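Local coordinates for interpain A (Prevotella intermedia, PDB 3BB7), which is a bacterial cysteine protease of the C10 family, here a proenzyme fragment, that probably cleaves peptide bonds through a nucleophilic thiol, at residues A[94-99]-A[117-122]; A[100-105]-A[177-182]; A[128-133]-A[219-224]; A[161-166]-A[183-188]. The protein carries 1 engineered substitution. All coordinates share one frame; numbering follows the deposited sequence. Where two conformers were deposited one is given.

Contact 1 of 4, residues A[94-99]-A[117-122]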
loop_
_atom_site.group_PDB
_atom_site.type_symbol
_atom_site.label_atom_id
_atom_site.label_comp_id
_atom_site.label_asym_id
_atom_site.label_seq_id
_atom_site.Cartn_x
_atom_site.Cartn_y
_atom_site.Cartn_z
ATOM N N TRP A 94 7.610 -6.715 2.118
ATOM C CA TRP A 94 6.882 -7.358 3.205
ATOM C C TRP A 94 5.473 -7.798 2.831
ATOM O O TRP A 94 4.979 -7.454 1.747
ATOM C CB TRP A 94 6.893 -6.435 4.433
ATOM C CG TRP A 94 8.292 -6.274 5.008
ATOM C CD1 TRP A 94 9.418 -6.969 4.644
ATOM C CD2 TRP A 94 8.683 -5.414 6.079
ATOM N NE1 TRP A 94 10.492 -6.602 5.433
ATOM C CE2 TRP A 94 10.075 -5.630 6.303
ATOM C CE3 TRP A 94 8.015 -4.433 6.845
ATOM C CZ2 TRP A 94 10.804 -4.916 7.255
ATOM C CZ3 TRP A 94 8.731 -3.740 7.819
ATOM C CH2 TRP A 94 10.120 -3.981 8.007
ATOM N N GLY A 95 4.850 -8.597 3.696
ATOM C CA GLY A 95 3.540 -9.142 3.427
ATOM C C GLY A 95 2.729 -9.229 4.710
ATOM O O GLY A 95 3.001 -8.480 5.678
ATOM N N GLN A 96 1.737 -10.124 4.737
ATOM C CA GLN A 96 0.773 -10.154 5.840
ATOM C C GLN A 96 0.748 -11.477 6.604
ATOM O O GLN A 96 0.070 -11.573 7.644
ATOM C CB GLN A 96 -0.643 -9.908 5.312
ATOM C CG GLN A 96 -0.872 -8.535 4.701
ATOM C CD GLN A 96 -2.350 -8.261 4.501
ATOM O OE1 GLN A 96 -3.174 -8.606 5.351
ATOM N NE2 GLN A 96 -2.695 -7.607 3.372
ATOM N N GLN A 97 1.443 -12.495 6.103
ATOM C CA GLN A 97 1.454 -13.808 6.764
ATOM C C GLN A 97 2.790 -14.102 7.466
ATOM O O GLN A 97 3.410 -13.162 7.991
ATOM C CB GLN A 97 0.940 -14.905 5.827
ATOM C CG GLN A 97 -0.479 -14.591 5.389
ATOM C CD GLN A 97 -1.123 -15.694 4.636
ATOM O OE1 GLN A 97 -0.970 -15.796 3.421
ATOM N NE2 GLN A 97 -1.857 -16.536 5.348
ATOM N N MET A 98 3.227 -15.357 7.567
ATOM C CA MET A 98 4.438 -15.594 8.367
ATOM C C MET A 98 5.692 -15.020 7.709
ATOM O O MET A 98 5.834 -15.107 6.496
ATOM C CB MET A 98 4.600 -17.085 8.702
ATOM C CG MET A 98 3.576 -17.537 9.726
ATOM S SD MET A 98 3.865 -16.882 11.398
ATOM C CE MET A 98 5.428 -17.683 11.807
ATOM N N PRO A 99 6.601 -14.444 8.500
ATOM C CA PRO A 99 6.568 -14.280 9.951
ATOM C C PRO A 99 5.943 -12.970 10.433
ATOM O O PRO A 99 5.916 -12.706 11.650
ATOM C CB PRO A 99 8.052 -14.276 10.318
ATOM C CG PRO A 99 8.688 -13.581 9.110
ATOM C CD PRO A 99 7.875 -13.974 7.919
ATOM N N VAL A 117 -3.125 -2.360 5.817
ATOM C CA VAL A 117 -2.762 -1.055 6.405
ATOM C C VAL A 117 -1.556 -1.215 7.308
ATOM O O VAL A 117 -0.652 -0.378 7.292
ATOM C CB VAL A 117 -3.970 -0.423 7.172
ATOM C CG1 VAL A 117 -3.553 0.790 7.980
ATOM C CG2 VAL A 117 -5.054 -0.044 6.148
ATOM N N ALA A 118 -1.522 -2.298 8.091
ATOM C CA ALA A 118 -0.368 -2.516 8.969
ATOM C C ALA A 118 0.890 -2.783 8.166
ATOM O O ALA A 118 1.949 -2.248 8.486
ATOM C CB ALA A 118 -0.635 -3.630 9.931
ATOM N N THR A 119 0.799 -3.573 7.095
ATOM C CA THR A 119 1.977 -3.889 6.296
ATOM C C THR A 119 2.525 -2.623 5.600
ATOM O O THR A 119 3.764 -2.398 5.560
ATOM C CB THR A 119 1.627 -5.000 5.309
ATOM O OG1 THR A 119 1.353 -6.191 6.058
ATOM C CG2 THR A 119 2.746 -5.255 4.317
ATOM N N ALA A 120 1.627 -1.803 5.050
ATOM C CA ALA A 120 2.068 -0.562 4.414
ATOM C C ALA A 120 2.703 0.382 5.456
ATOM O O ALA A 120 3.797 0.897 5.240
ATOM C CB ALA A 120 0.880 0.120 3.726
ATOM N N THR A 121 2.047 0.570 6.608
ATOM C CA THR A 121 2.584 1.446 7.650
ATOM C C THR A 121 3.932 0.934 8.152
ATOM O O THR A 121 4.881 1.706 8.291
ATOM C CB THR A 121 1.562 1.536 8.798
ATOM O OG1 THR A 121 0.329 2.059 8.280
ATOM C CG2 THR A 121 2.059 2.463 9.888
ATOM N N ALA A 122 4.052 -0.372 8.389
ATOM C CA ALA A 122 5.328 -0.914 8.889
ATOM C C ALA A 122 6.459 -0.641 7.883
ATOM O O ALA A 122 7.578 -0.295 8.284
ATOM C CB ALA A 122 5.167 -2.406 9.192
#
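Trp-94 lays one corner of its indole on helix 116-128: CZ3 comes 4.0 Å from CB of Ala-122 and 3.7 Å from O of Ala-122, while the backbone C of Trp-94 meets CG2 of Thr-119. The indole NH at the far side of the ring is used by the carbonyl of Lys-167. At Gly-95, the hydroxyl OG1 of Thr-119 donates to O of Gly-95 over 2.8 Å. It arrives from above the carbonyl plane, 61° out of it, with a C=O...donor angle of 117°. The chi1 of Thr-119, -66°, sets OG1 beside its own backbone N and turns both branches to the loop, CG2 lying 3.5 Å from O of Gly-95. Gln-96 then crosses Thr-119 at about a right angle, its CG 3.5 Å from OG1 of Thr-119, and its extended chain carries OE1 on to a weak hydrogen bond with N of Gly-115. The Gln-96 side chain comes within about 4 Å of that of Ala-116, the engineered residue at the predicted nucleophile position. A glutamine beside the start of the nucleophile helix is characteristic of papain-like (clan CA) active sites, where it commonly contributes to the oxyanion hole.

Contact 2 of 4, residues A[100-105]-A[177-182]; sequences YNKLLP and AEANAV
Tyr-100 presents a ring edge to Val-182, and Lys-102 runs out to Asn-180, two side-chain pairs that join a loop of the papain-like protease domain to helix 176-192. The loop includes a type I beta turn from Asn-101 to Leu-104, closed by a backbone bond from Leu-104 N to Asn-101 O, which places Lys-102 and Leu-103 at its two central positions. CG2 of Val-182 meets the edge of the phenol in the ring plane, 3.8 Å from CD2 of Tyr-100, while CG1 of Val-182, 4.0 Å from the same carbon, stands off to one side of that plane. The ring of Trp-94 also meets Tyr-100, with planes at about 45°, and the ring of Tyr-170 meets that of Tyr-100 more steeply, at about 80°, so the valine joins an aromatic cluster.

Toward the surface the character changes. Lys-102 is extended from CB to NZ, with CG anti to the backbone N (chi1 -179°), and this straight arm passes obliquely across the amide of Asn-180. Its aliphatic end lies against the oxygen, CE of Lys-102 standing 3.1 Å from OD1 of Asn-180, and its ammonium also touches the methyl of Ala-179. Leu-103 borders the same amide through CD2. Glu-176 offers the ammonium a long, weak ion pair. NZ of Lys-102 gives OD1 of Asn-180 a weak hydrogen bond of 3.1 Å, and one water joins the two residues a second time, accepting weakly from NZ of Lys-102 and, at 3.1 Å, from ND2 of Asn-180.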
loop_
_atom_site.group_PDB
_atom_site.type_symbol
_atom_site.label_atom_id
_atom_site.label_comp_id
_atom_site.label_asym_id
_atom_site.label_seq_id
_atom_site.Cartn_x
_atom_site.Cartn_y
_atom_site.Cartn_z
ATOM N N TYR A 100 5.453 -12.151 9.500
ATOM C CA TYR A 100 4.894 -10.841 9.839
ATOM C C TYR A 100 3.801 -10.933 10.877
ATOM O O TYR A 100 3.669 -10.020 11.707
ATOM C CB TYR A 100 4.357 -10.185 8.569
ATOM C CG TYR A 100 5.387 -10.221 7.437
ATOM C CD1 TYR A 100 5.235 -11.083 6.335
ATOM C CD2 TYR A 100 6.552 -9.425 7.495
ATOM C CE1 TYR A 100 6.221 -11.135 5.309
ATOM C CE2 TYR A 100 7.500 -9.464 6.471
ATOM C CZ TYR A 100 7.341 -10.332 5.406
ATOM O OH TYR A 100 8.316 -10.294 4.435
ATOM N N ASN A 101 3.009 -12.016 10.799
ATOM C CA ASN A 101 1.872 -12.203 11.709
ATOM C C ASN A 101 2.168 -13.123 12.890
ATOM O O ASN A 101 1.225 -13.577 13.559
ATOM C CB ASN A 101 0.650 -12.738 10.936
ATOM C CG ASN A 101 0.859 -14.173 10.417
ATOM O OD1 ASN A 101 1.989 -14.658 10.390
ATOM N ND2 ASN A 101 -0.241 -14.855 10.021
ATOM N N LYS A 102 3.442 -13.405 13.158
ATOM C CA LYS A 102 3.852 -14.388 14.197
ATOM C C LYS A 102 3.233 -14.129 15.556
ATOM O O LYS A 102 2.949 -15.072 16.315
ATOM C CB LYS A 102 5.408 -14.383 14.331
ATOM C CG LYS A 102 6.050 -15.340 15.329
ATOM C CD LYS A 102 7.572 -15.349 15.141
ATOM C CE LYS A 102 8.220 -15.918 16.367
ATOM N NZ LYS A 102 9.685 -16.062 16.184
ATOM N N LEU A 103 3.063 -12.856 15.904
ATOM C CA LEU A 103 2.596 -12.532 17.247
ATOM C C LEU A 103 1.068 -12.457 17.388
ATOM O O LEU A 103 0.564 -12.198 18.492
ATOM C CB LEU A 103 3.230 -11.230 17.732
ATOM C CG LEU A 103 4.748 -11.284 17.822
ATOM C CD1 LEU A 103 5.333 -9.941 18.223
ATOM C CD2 LEU A 103 5.226 -12.370 18.797
ATOM N N LEU A 104 0.341 -12.657 16.285
ATOM C CA LEU A 104 -1.112 -12.580 16.309
ATOM C C LEU A 104 -1.735 -13.932 16.662
ATOM O O LEU A 104 -1.130 -14.982 16.398
ATOM C CB LEU A 104 -1.629 -12.104 14.942
ATOM C CG LEU A 104 -1.214 -10.672 14.554
ATOM C CD1 LEU A 104 -1.495 -10.424 13.090
ATOM C CD2 LEU A 104 -1.937 -9.660 15.454
ATOM N N PRO A 105 -2.934 -13.928 17.262
ATOM C CA PRO A 105 -3.620 -15.182 17.610
ATOM C C PRO A 105 -3.756 -16.170 16.476
ATOM O O PRO A 105 -3.962 -15.791 15.316
ATOM C CB PRO A 105 -5.004 -14.702 18.075
ATOM C CG PRO A 105 -4.752 -13.340 18.615
ATOM C CD PRO A 105 -3.645 -12.747 17.787
ATOM N N ALA A 177 15.229 -13.620 15.771
ATOM C CA ALA A 177 15.273 -12.198 16.143
ATOM C C ALA A 177 14.791 -11.297 14.993
ATOM O O ALA A 177 14.107 -10.293 15.217
ATOM C CB ALA A 177 16.670 -11.785 16.598
ATOM N N GLU A 178 15.121 -11.661 13.760
ATOM C CA GLU A 178 14.624 -10.901 12.611
ATOM C C GLU A 178 13.096 -11.049 12.465
ATOM O O GLU A 178 12.399 -10.076 12.180
ATOM C CB GLU A 178 15.333 -11.380 11.352
ATOM C CG GLU A 178 16.772 -10.899 11.288
ATOM C CD GLU A 178 17.643 -11.631 10.282
ATOM O OE1 GLU A 178 18.704 -11.071 9.942
ATOM O OE2 GLU A 178 17.297 -12.740 9.826
ATOM N N ALA A 179 12.580 -12.266 12.662
ATOM C CA ALA A 179 11.137 -12.506 12.623
ATOM C C ALA A 179 10.445 -11.713 13.711
ATOM O O ALA A 179 9.442 -11.056 13.450
ATOM C CB ALA A 179 10.869 -13.964 12.793
ATOM N N ASN A 180 10.963 -11.767 14.935
ATOM C CA ASN A 180 10.334 -11.020 16.023
ATOM C C ASN A 180 10.366 -9.496 15.830
ATOM O O ASN A 180 9.441 -8.778 16.222
ATOM C CB ASN A 180 10.972 -11.433 17.334
ATOM C CG ASN A 180 10.498 -12.805 17.781
ATOM O OD1 ASN A 180 9.408 -13.242 17.400
ATOM N ND2 ASN A 180 11.286 -13.467 18.594
ATOM N N ALA A 181 11.458 -9.001 15.253
ATOM C CA ALA A 181 11.589 -7.572 15.004
ATOM C C ALA A 181 10.457 -7.094 14.147
ATOM O O ALA A 181 9.775 -6.139 14.505
ATOM C CB ALA A 181 12.906 -7.263 14.344
ATOM N N VAL A 182 10.264 -7.744 12.993
ATOM C CA VAL A 182 9.230 -7.292 12.091
ATOM C C VAL A 182 7.822 -7.618 12.619
ATOM O O VAL A 182 6.896 -6.816 12.395
ATOM C CB VAL A 182 9.452 -7.790 10.627
ATOM C CG1 VAL A 182 9.175 -9.291 10.465
ATOM C CG2 VAL A 182 8.591 -7.001 9.670
HETATM O O HOH W 1 9.810 -16.118 19.415
#

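Contact 3 of 4, residues A[128-133]-A[219-224]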
loop_
_atom_site.group_PDB
_atom_site.type_symbol
_atom_site.label_atom_id
_atom_site.label_comp_id
_atom_site.label_asym_id
_atom_site.label_seq_id
_atom_site.Cartn_x
_atom_site.Cartn_y
_atom_site.Cartn_z
ATOM N N PHE A 128 12.069 4.946 7.514
ATOM C CA PHE A 128 12.605 6.028 8.358
ATOM C C PHE A 128 13.389 5.584 9.570
ATOM O O PHE A 128 14.113 6.396 10.159
ATOM C CB PHE A 128 11.450 6.915 8.823
ATOM C CG PHE A 128 10.837 7.721 7.701
ATOM C CD1 PHE A 128 11.581 8.738 7.086
ATOM C CD2 PHE A 128 9.567 7.431 7.237
ATOM C CE1 PHE A 128 11.049 9.494 6.043
ATOM C CE2 PHE A 128 9.016 8.161 6.161
ATOM C CZ PHE A 128 9.757 9.188 5.583
ATOM N N LYS A 129 13.246 4.311 9.951
ATOM C CA LYS A 129 13.853 3.773 11.171
ATOM C C LYS A 129 13.480 4.647 12.375
ATOM O O LYS A 129 14.333 5.065 13.176
ATOM C CB LYS A 129 15.365 3.592 11.031
ATOM C CG LYS A 129 15.687 2.474 10.064
ATOM C CD LYS A 129 17.114 2.545 9.580
ATOM C CE LYS A 129 17.255 1.656 8.344
ATOM N NZ LYS A 129 15.936 1.391 7.649
ATOM N N TYR A 130 12.181 4.919 12.478
ATOM C CA TYR A 130 11.674 5.888 13.455
ATOM C C TYR A 130 10.241 5.508 13.755
ATOM O O TYR A 130 9.550 5.074 12.851
ATOM C CB TYR A 130 11.757 7.298 12.844
ATOM C CG TYR A 130 11.309 8.437 13.734
ATOM C CD1 TYR A 130 12.217 9.125 14.528
ATOM C CD2 TYR A 130 9.970 8.855 13.739
ATOM C CE1 TYR A 130 11.786 10.176 15.333
ATOM C CE2 TYR A 130 9.540 9.892 14.534
ATOM C CZ TYR A 130 10.457 10.557 15.316
ATOM O OH TYR A 130 9.995 11.591 16.107
ATOM N N PRO A 131 9.807 5.639 15.015
ATOM C CA PRO A 131 10.503 6.167 16.179
ATOM C C PRO A 131 11.430 5.143 16.824
ATOM O O PRO A 131 11.403 3.934 16.467
ATOM C CB PRO A 131 9.351 6.515 17.125
ATOM C CG PRO A 131 8.357 5.427 16.845
ATOM C CD PRO A 131 8.430 5.210 15.349
ATOM N N VAL A 132 12.242 5.633 17.752
ATOM C CA VAL A 132 13.062 4.759 18.591
ATOM C C VAL A 132 12.179 3.887 19.497
ATOM O O VAL A 132 12.342 2.674 19.551
ATOM C CB VAL A 132 14.071 5.546 19.440
ATOM C CG1 VAL A 132 14.836 4.603 20.329
ATOM C CG2 VAL A 132 15.029 6.334 18.586
ATOM N N ARG A 133 11.228 4.517 20.181
ATOM C CA ARG A 133 10.228 3.836 21.020
ATOM C C ARG A 133 8.891 4.498 20.750
ATOM O O ARG A 133 8.841 5.636 20.282
ATOM C CB ARG A 133 10.581 3.940 22.535
ATOM C CG ARG A 133 11.877 3.227 22.920
ATOM C CD ARG A 133 12.394 3.638 24.296
ATOM N NE ARG A 133 11.408 3.427 25.349
ATOM C CZ ARG A 133 11.566 2.599 26.374
ATOM N NH1 ARG A 133 12.685 1.893 26.509
ATOM N NH2 ARG A 133 10.604 2.482 27.275
ATOM N N PHE A 219 2.823 6.434 17.949
ATOM C CA PHE A 219 4.163 6.469 17.371
ATOM C C PHE A 219 4.818 7.841 17.396
ATOM O O PHE A 219 6.013 7.969 17.081
ATOM C CB PHE A 219 4.177 5.911 15.952
ATOM C CG PHE A 219 3.934 4.422 15.878
ATOM C CD1 PHE A 219 2.686 3.926 15.532
ATOM C CD2 PHE A 219 4.972 3.512 16.101
ATOM C CE1 PHE A 219 2.452 2.535 15.424
ATOM C CE2 PHE A 219 4.765 2.125 15.981
ATOM C CZ PHE A 219 3.504 1.629 15.633
ATOM N N GLY A 220 4.033 8.864 17.726
ATOM C CA GLY A 220 4.545 10.220 17.875
ATOM C C GLY A 220 4.837 10.975 16.585
ATOM O O GLY A 220 5.615 11.933 16.591
ATOM N N PHE A 221 4.202 10.571 15.489
ATOM C CA PHE A 221 4.307 11.326 14.244
ATOM C C PHE A 221 3.359 12.515 14.281
ATOM O O PHE A 221 2.195 12.419 13.859
ATOM C CB PHE A 221 3.996 10.466 13.021
ATOM C CG PHE A 221 5.042 9.432 12.728
ATOM C CD1 PHE A 221 6.255 9.796 12.137
ATOM C CD2 PHE A 221 4.846 8.107 13.102
ATOM C CE1 PHE A 221 7.247 8.812 11.845
ATOM C CE2 PHE A 221 5.811 7.123 12.869
ATOM C CZ PHE A 221 7.014 7.465 12.217
ATOM N N THR A 222 3.874 13.615 14.831
ATOM C CA THR A 222 3.058 14.798 15.083
ATOM C C THR A 222 2.260 15.246 13.863
ATOM O O THR A 222 1.104 15.672 14.010
ATOM C CB THR A 222 3.948 15.928 15.595
ATOM O OG1 THR A 222 4.864 16.322 14.580
ATOM C CG2 THR A 222 4.720 15.470 16.753
ATOM N N ASP A 223 2.864 15.157 12.682
ATOM C CA ASP A 223 2.274 15.679 11.446
ATOM C C ASP A 223 1.393 14.681 10.677
ATOM O O ASP A 223 0.841 15.026 9.610
ATOM C CB ASP A 223 3.367 16.190 10.514
ATOM C CG ASP A 223 4.144 17.346 11.083
ATOM O OD1 ASP A 223 3.752 17.918 12.127
ATOM O OD2 ASP A 223 5.178 17.684 10.457
ATOM N N ALA A 224 1.295 13.437 11.153
ATOM C CA ALA A 224 0.528 12.438 10.391
ATOM C C ALA A 224 -0.920 12.881 10.222
ATOM O O ALA A 224 -1.551 13.397 11.169
ATOM C CB ALA A 224 0.598 11.071 11.062
HETATM O O HOH W 2 7.921 12.699 15.279
HETATM O O HOH W 3 7.378 7.817 19.554
#
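Tyr-130 and Pro-131 form a double bump, and the two phenylalanines Phe-219 and Phe-221 supply the surfaces it fits against. The Tyr-130 ring turns its CD2 edge to the face of Phe-221 in an offset edge-to-face pair, centroids 5.4 Å apart and planes at 61°. The fit is close at one corner, where CD2 of Tyr-130 is 3.3 Å from CE1 of Phe-221. CG anti to the backbone N (chi1 -178°) swings the tyrosine ring toward Phe-221, and the two side chains slide past each other in opposite directions. Pro-131, which follows a cis peptide bond, turns the CD corner of its ring to the groove where the two phenylalanines meet: CD lies 3.9 Å from CD2 of Phe-219 and 4.1 Å from CE2 of Phe-221, while CG rests 3.5 Å from O of Phe-219. Leu-125 of helix 116-128 also touches both phenylalanine side chains.

Gly-220, at positive phi just after helix 208-218, has no side chain and brings its carbonyl to a water shared with Tyr-130. No direct hydrogen bond crosses between the loops, but two waters bridge them. One lies beside OH of Tyr-130 and donates to O of Gly-220, and the same hydroxyl is hydrogen-bonded to Lys-320. Another donates to O of Arg-133 and, weakly, to O of Phe-219. Away from the annotated sites, the arrangement is a hydrophobic join between two helix exits, the loop leaving helix 116-128 and the one leading from helix 208-218 to strand 225-228, within the papain-like protease domain.

Contact 4 of 4, residues A[161-166]-A[183-188]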
loop_
_atom_site.group_PDB
_atom_site.type_symbol
_atom_site.label_atom_id
_atom_site.label_comp_id
_atom_site.label_asym_id
_atom_site.label_seq_id
_atom_site.Cartn_x
_atom_site.Cartn_y
_atom_site.Cartn_z
ATOM N N TYR A 161 11.802 -0.370 19.010
ATOM C CA TYR A 161 11.697 -1.114 17.743
ATOM C C TYR A 161 13.071 -1.565 17.265
ATOM O O TYR A 161 14.042 -0.806 17.278
ATOM C CB TYR A 161 10.910 -0.319 16.679
ATOM C CG TYR A 161 9.527 -0.063 17.196
ATOM C CD1 TYR A 161 9.181 1.173 17.707
ATOM C CD2 TYR A 161 8.575 -1.100 17.254
ATOM C CE1 TYR A 161 7.923 1.383 18.287
ATOM C CE2 TYR A 161 7.324 -0.896 17.798
ATOM C CZ TYR A 161 7.000 0.353 18.337
ATOM O OH TYR A 161 5.754 0.543 18.944
ATOM N N ASP A 162 13.177 -2.826 16.887
ATOM C CA ASP A 162 14.488 -3.420 16.600
ATOM C C ASP A 162 14.847 -3.223 15.125
ATOM O O ASP A 162 14.904 -4.184 14.342
ATOM C CB ASP A 162 14.482 -4.882 17.011
ATOM C CG ASP A 162 15.874 -5.521 16.977
ATOM O OD1 ASP A 162 15.930 -6.749 17.203
ATOM O OD2 ASP A 162 16.902 -4.827 16.750
ATOM N N TRP A 163 15.071 -1.964 14.748
ATOM C CA TRP A 163 15.333 -1.616 13.341
ATOM C C TRP A 163 16.482 -2.397 12.709
ATOM O O TRP A 163 16.419 -2.753 11.538
ATOM C CB TRP A 163 15.592 -0.111 13.185
ATOM C CG TRP A 163 14.466 0.721 13.739
ATOM C CD1 TRP A 163 14.490 1.522 14.839
ATOM C CD2 TRP A 163 13.106 0.724 13.277
ATOM N NE1 TRP A 163 13.271 2.115 15.029
ATOM C CE2 TRP A 163 12.384 1.612 14.101
ATOM C CE3 TRP A 163 12.440 0.095 12.219
ATOM C CZ2 TRP A 163 11.015 1.884 13.900
ATOM C CZ3 TRP A 163 11.073 0.347 12.026
ATOM C CH2 TRP A 163 10.365 1.219 12.880
ATOM N N ALA A 164 17.516 -2.679 13.497
ATOM C CA ALA A 164 18.703 -3.379 12.958
ATOM C C ALA A 164 18.400 -4.817 12.544
ATOM O O ALA A 164 19.199 -5.386 11.784
ATOM C CB ALA A 164 19.866 -3.345 13.974
ATOM N N ASN A 165 17.283 -5.392 13.021
ATOM C CA ASN A 165 16.897 -6.773 12.682
ATOM C C ASN A 165 15.716 -6.849 11.717
ATOM O O ASN A 165 15.139 -7.938 11.512
ATOM C CB ASN A 165 16.613 -7.587 13.961
ATOM C CG ASN A 165 17.854 -8.248 14.528
ATOM O OD1 ASN A 165 18.694 -8.791 13.787
ATOM N ND2 ASN A 165 17.989 -8.199 15.847
ATOM N N MET A 166 15.374 -5.721 11.088
ATOM C CA MET A 166 14.335 -5.730 10.046
ATOM C C MET A 166 14.942 -6.073 8.691
ATOM O O MET A 166 15.527 -5.234 8.029
ATOM C CB MET A 166 13.628 -4.372 9.949
ATOM C CG MET A 166 13.158 -3.810 11.227
ATOM S SD MET A 166 11.637 -4.559 11.751
ATOM C CE MET A 166 11.306 -3.589 13.261
ATOM N N ALA A 183 7.658 -8.762 13.301
ATOM C CA ALA A 183 6.341 -9.142 13.812
ATOM C C ALA A 183 5.849 -8.160 14.868
ATOM O O ALA A 183 4.664 -7.895 14.936
ATOM C CB ALA A 183 6.385 -10.538 14.388
ATOM N N THR A 184 6.762 -7.662 15.717
ATOM C CA THR A 184 6.407 -6.669 16.728
ATOM C C THR A 184 5.909 -5.399 16.045
ATOM O O THR A 184 4.867 -4.870 16.427
ATOM C CB THR A 184 7.626 -6.372 17.607
ATOM O OG1 THR A 184 8.002 -7.574 18.305
ATOM C CG2 THR A 184 7.313 -5.262 18.592
ATOM N N LEU A 185 6.658 -4.917 15.045
ATOM C CA LEU A 185 6.277 -3.716 14.317
ATOM C C LEU A 185 4.908 -3.880 13.624
ATOM O O LEU A 185 4.048 -2.996 13.706
ATOM C CB LEU A 185 7.378 -3.346 13.313
ATOM C CG LEU A 185 7.118 -2.104 12.451
ATOM C CD1 LEU A 185 7.005 -0.827 13.348
ATOM C CD2 LEU A 185 8.203 -1.919 11.419
ATOM N N MET A 186 4.689 -5.031 12.979
ATOM C CA MET A 186 3.406 -5.316 12.306
ATOM C C MET A 186 2.248 -5.295 13.295
ATOM O O MET A 186 1.228 -4.678 13.032
ATOM C CB MET A 186 3.457 -6.700 11.662
ATOM C CG MET A 186 4.326 -6.779 10.434
ATOM S SD MET A 186 3.519 -6.009 9.015
ATOM C CE MET A 186 4.805 -6.188 7.782
ATOM N N LEU A 187 2.435 -5.957 14.449
ATOM C CA LEU A 187 1.381 -6.017 15.455
ATOM C C LEU A 187 1.084 -4.600 15.953
ATOM O O LEU A 187 -0.062 -4.180 16.030
ATOM C CB LEU A 187 1.832 -6.907 16.603
ATOM C CG LEU A 187 1.133 -6.713 17.949
ATOM C CD1 LEU A 187 -0.193 -7.299 17.800
ATOM C CD2 LEU A 187 1.916 -7.396 19.055
ATOM N N HIS A 188 2.131 -3.834 16.233
ATOM C CA HIS A 188 1.928 -2.492 16.774
ATOM C C HIS A 188 1.253 -1.579 15.762
ATOM O O HIS A 188 0.354 -0.802 16.130
ATOM C CB HIS A 188 3.253 -1.934 17.246
ATOM C CG HIS A 188 3.727 -2.553 18.518
ATOM N ND1 HIS A 188 4.491 -1.857 19.430
ATOM C CD2 HIS A 188 3.504 -3.782 19.057
ATOM C CE1 HIS A 188 4.758 -2.647 20.462
ATOM N NE2 HIS A 188 4.150 -3.807 20.275
#
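The loop 161-166, with a short 3-10 turn at 163-164 and an inverse gamma turn centred on Asp-162, approaches helix 176-192 most closely where the CA atoms of Tyr-161 and Leu-185 stand 6.9 Å apart. Leu-185 is the apolar centre of the contact. Its CG is anti to the backbone N (chi1 179°), which carries the two methyls out to the loop: CD2 of Leu-185 is 3.7 Å from CZ3 of Trp-163, and CD1 of Leu-185 lies 4.2 Å from CD2 of Tyr-161. Trp-163 crosses the leucine at about a right angle, and so does Met-166, whose chain bends at chi2 to set CE 3.9 Å from CB of Leu-185. CB of Tyr-161 lies over the rim of one indole face, and NE1 of Trp-163 donates to O of Pro-131.

Tyr-161 continues along the helix past the methyl of Thr-184 to His-188. There OH of Tyr-161 lies in the plane of the imidazole, at its edge, 2.8 Å from ND1 of His-188. The two rings are nearly perpendicular, with planes at 89°. CG2 of Thr-184 lies over the rim of one imidazole face; the Phe-156 ring meets that of His-188, and its side chain also touches Tyr-161. Within the loop, ND2 of Asn-165 donates to OD1 of Asp-162 in a nearly straight bond of 2.9 Å. Both Tyr-161 and His-188 are buried, so their hydrogen bond gives a partner to each of two buried polar groups; either could supply the proton, and the pairing would be expected to fix how the imidazole is turned.

In the fold
All four contacts lie in the C10 peptidase part of the chain, and contact 1 is the one beside the predicted catalytic pair: the Gln-96 side chain is about 4 Å from that of Ala-116 and about 8 Å from that of His-267. Contact 2 is centred about 10 Å from contact 1, and its first segment, 100-105, continues directly from 94-99. Contacts 2 and 4 share helix 176-192, their centres about 8 Å apart, and Met-186 of that helix reaches back to contact 1, with SD 3.7 Å from OG1 of Thr-119. Contact 3 is farther out, about 18 Å from contact 1 between centres, but joins contact 4 through probable hydrogen bonds from Trp-163 to Pro-131 and from Tyr-161 to Val-132.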